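PDB 5DX9: trehalose-6-phosphate phosphatase from Cryptococcus neoformans, which belongs to the trehalose-phosphatase family of the HAD superfamily and binds a magnesium ion and a glycan. Local coordinates for residues Leu161-Leu166 and Ile172-Gly177. Numbering follows the deposited sequence.
Sequences LLESSL and IEVLVG
Leu161 O is gripped twice by Ser165, in the helical turn whose Leu162 and Glu163 meet Val174. Ser165 N donates to Leu161 O at 3.1 Å. Ser165 OG donates to Leu161 O at 2.9 Å, from the opposite face of the carbonyl plane. The hydroxyl is tilted 29° from that plane. Strand 172-177 runs almost antiparallel to this helix end, and the axes of the two short segments approach to 9.5 Å. Val174 is the centre of the contact. Val174 CG2 lies 4.2 Å from Leu162 CB. Glu163 passes alongside Val174 in the opposite direction. A bend at its chi2 (-61°) brings Glu163 OE2 against the CB-H side of Val174, 3.6 Å from Val174 CB. Further along, Leu166 and Ile172 cross at about a right angle, with Leu166 CG 4.1 Å from Ile172 CD1. Helix 148-166 thus packs on strand 172-177, the edge of a four-stranded antiparallel sheet. Helix 112-125 also touches Leu162 and Ile172, consistent with the alpha/beta cap of HAD phosphatases. Apolar packing holds the contact, with one carboxylate beside the apolar patch. Glu173 OE2 lies 5.0 Å from Glu163 OE2, but Glu173 also touches Arg184, so any upward pKa shift would probably be modest.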
ATOM      1  N   LEU A 161      19.414  -4.898  17.147  1.00 45.41           N
ATOM      2  CA  LEU A 161      19.082  -4.157  18.360  1.00 51.13           C
ATOM      3  C   LEU A 161      17.574  -3.945  18.489  1.00 52.27           C
ATOM      4  O   LEU A 161      17.002  -4.131  19.564  1.00 51.68           O
ATOM      5  CB  LEU A 161      19.793  -2.803  18.392  1.00 48.42           C
ATOM      6  CG  LEU A 161      19.427  -1.961  19.617  1.00 50.07           C
ATOM      7  CD1 LEU A 161      20.061  -2.549  20.873  1.00 51.64           C
ATOM      8  CD2 LEU A 161      19.805  -0.492  19.447  1.00 53.13           C
ATOM      9  N   LEU A 162      16.937  -3.547  17.391  1.00 47.47           N
ATOM     10  CA  LEU A 162      15.499  -3.316  17.387  1.00 48.30           C
ATOM     11  C   LEU A 162      14.731  -4.601  17.674  1.00 50.86           C
ATOM     12  O   LEU A 162      13.767  -4.595  18.435  1.00 53.31           O
ATOM     13  CB  LEU A 162      15.050  -2.724  16.049  1.00 48.02           C
ATOM     14  CG  LEU A 162      15.418  -1.262  15.793  1.00 46.36           C
ATOM     15  CD1 LEU A 162      15.013  -0.848  14.391  1.00 46.17           C
ATOM     16  CD2 LEU A 162      14.773  -0.354  16.827  1.00 44.60           C
ATOM     17  N   GLU A 163      15.169  -5.702  17.069  1.00 51.15           N
ATOM     18  CA  GLU A 163      14.480  -6.982  17.207  1.00 53.64           C
ATOM     19  C   GLU A 163      14.682  -7.618  18.578  1.00 55.11           C
ATOM     20  O   GLU A 163      13.753  -8.202  19.140  1.00 53.25           O
ATOM     21  CB  GLU A 163      14.941  -7.960  16.123  1.00 50.08           C
ATOM     22  CG  GLU A 163      14.326  -7.715  14.757  1.00 49.20           C
ATOM     23  CD  GLU A 163      12.815  -7.857  14.761  1.00 53.80           C
ATOM     24  OE1 GLU A 163      12.258  -8.313  15.782  1.00 59.42           O
ATOM     25  OE2 GLU A 163      12.182  -7.513  13.741  1.00 58.13           O
ATOM     26  N   SER A 164      15.893  -7.505  19.113  1.00 54.62           N
ATOM     27  CA  SER A 164      16.237  -8.196  20.350  1.00 55.02           C
ATOM     28  C   SER A 164      15.757  -7.469  21.605  1.00 56.05           C
ATOM     29  O   SER A 164      15.328  -8.110  22.562  1.00 57.04           O
ATOM     30  CB  SER A 164      17.751  -8.416  20.434  1.00 57.48           C
ATOM     31  OG  SER A 164      18.445  -7.192  20.620  1.00 60.84           O
ATOM     32  N   SER A 165      15.823  -6.140  21.606  1.00 54.64           N
ATOM     33  CA  SER A 165      15.582  -5.391  22.838  1.00 58.58           C
ATOM     34  C   SER A 165      14.329  -4.514  22.829  1.00 59.06           C
ATOM     35  O   SER A 165      13.871  -4.089  23.888  1.00 62.66           O
ATOM     36  CB  SER A 165      16.796  -4.512  23.164  1.00 61.54           C
ATOM     37  OG  SER A 165      16.800  -3.324  22.390  1.00 59.73           O
ATOM     38  N   LEU A 166      13.771  -4.235  21.656  1.00 52.94           N
ATOM     39  CA  LEU A 166      12.658  -3.292  21.593  1.00 54.10           C
ATOM     40  C   LEU A 166      11.348  -3.915  21.106  1.00 53.61           C
ATOM     41  O   LEU A 166      10.302  -3.725  21.728  1.00 50.83           O
ATOM     42  CB  LEU A 166      13.028  -2.107  20.701  1.00 54.82           C
ATOM     43  CG  LEU A 166      12.049  -0.935  20.756  1.00 55.09           C
ATOM     44  CD1 LEU A 166      11.654  -0.659  22.196  1.00 57.41           C
ATOM     45  CD2 LEU A 166      12.653   0.306  20.116  1.00 51.13           C
ATOM     46  N   ILE A 172       5.023  -2.687  18.041  1.00 44.35           N
ATOM     47  CA  ILE A 172       5.606  -2.214  16.793  1.00 46.41           C
ATOM     48  C   ILE A 172       5.892  -3.361  15.837  1.00 46.55           C
ATOM     49  O   ILE A 172       5.976  -4.518  16.247  1.00 47.91           O
ATOM     50  CB  ILE A 172       6.928  -1.459  17.032  1.00 44.83           C
ATOM     51  CG1 ILE A 172       8.006  -2.433  17.516  1.00 45.96           C
ATOM     52  CG2 ILE A 172       6.732  -0.316  18.018  1.00 45.15           C
ATOM     53  CD1 ILE A 172       9.339  -1.783  17.836  1.00 50.19           C
ATOM     54  N   GLU A 173       6.046  -3.029  14.561  1.00 45.39           N
ATOM     55  CA  GLU A 173       6.597  -3.967  13.594  1.00 47.32           C
ATOM     56  C   GLU A 173       7.829  -3.336  12.968  1.00 44.36           C
ATOM     57  O   GLU A 173       7.821  -2.159  12.610  1.00 40.03           O
ATOM     58  CB  GLU A 173       5.577  -4.341  12.515  1.00 41.89           C
ATOM     59  CG  GLU A 173       6.043  -5.481  11.602  1.00 46.07           C
ATOM     60  CD  GLU A 173       6.379  -6.751  12.374  1.00 50.84           C
ATOM     61  OE1 GLU A 173       5.537  -7.204  13.180  1.00 55.06           O
ATOM     62  OE2 GLU A 173       7.488  -7.296  12.184  1.00 56.41           O
ATOM     63  N   VAL A 174       8.888  -4.124  12.846  1.00 44.85           N
ATOM     64  CA  VAL A 174      10.131  -3.640  12.273  1.00 43.48           C
ATOM     65  C   VAL A 174      10.246  -4.096  10.832  1.00 45.20           C
ATOM     66  O   VAL A 174      10.302  -5.293  10.550  1.00 47.10           O
ATOM     67  CB  VAL A 174      11.346  -4.125  13.069  1.00 43.07           C
ATOM     68  CG1 VAL A 174      12.637  -3.705  12.377  1.00 44.19           C
ATOM     69  CG2 VAL A 174      11.284  -3.585  14.487  1.00 45.31           C
ATOM     70  N   LEU A 175      10.284  -3.126   9.927  1.00 44.98           N
ATOM     71  CA  LEU A 175      10.264  -3.397   8.501  1.00 41.71           C
ATOM     72  C   LEU A 175      11.650  -3.285   7.881  1.00 44.77           C
ATOM     73  O   LEU A 175      12.342  -2.286   8.067  1.00 41.70           O
ATOM     74  CB  LEU A 175       9.304  -2.434   7.802  1.00 42.05           C
ATOM     75  CG  LEU A 175       7.875  -2.363   8.345  1.00 41.48           C
ATOM     76  CD1 LEU A 175       7.096  -1.269   7.629  1.00 39.98           C
ATOM     77  CD2 LEU A 175       7.168  -3.710   8.210  1.00 38.89           C
ATOM     78  N   VAL A 176      12.051  -4.318   7.147  1.00 41.98           N
ATOM     79  CA  VAL A 176      13.275  -4.259   6.360  1.00 46.75           C
ATOM     80  C   VAL A 176      12.935  -3.883   4.921  1.00 48.52           C
ATOM     81  O   VAL A 176      12.523  -4.728   4.122  1.00 49.92           O
ATOM     82  CB  VAL A 176      14.042  -5.591   6.386  1.00 47.82           C
ATOM     83  CG1 VAL A 176      15.236  -5.534   5.443  1.00 48.30           C
ATOM     84  CG2 VAL A 176      14.491  -5.913   7.802  1.00 48.47           C
ATOM     85  N   GLY A 177      13.093  -2.604   4.604  1.00 44.21           N
ATOM     86  CA  GLY A 177      12.726  -2.093   3.302  1.00 44.58           C
ATOM     87  C   GLY A 177      13.892  -2.099   2.339  1.00 44.21           C
ATOM     88  O   GLY A 177      14.933  -2.692   2.612  1.00 42.95           O
TER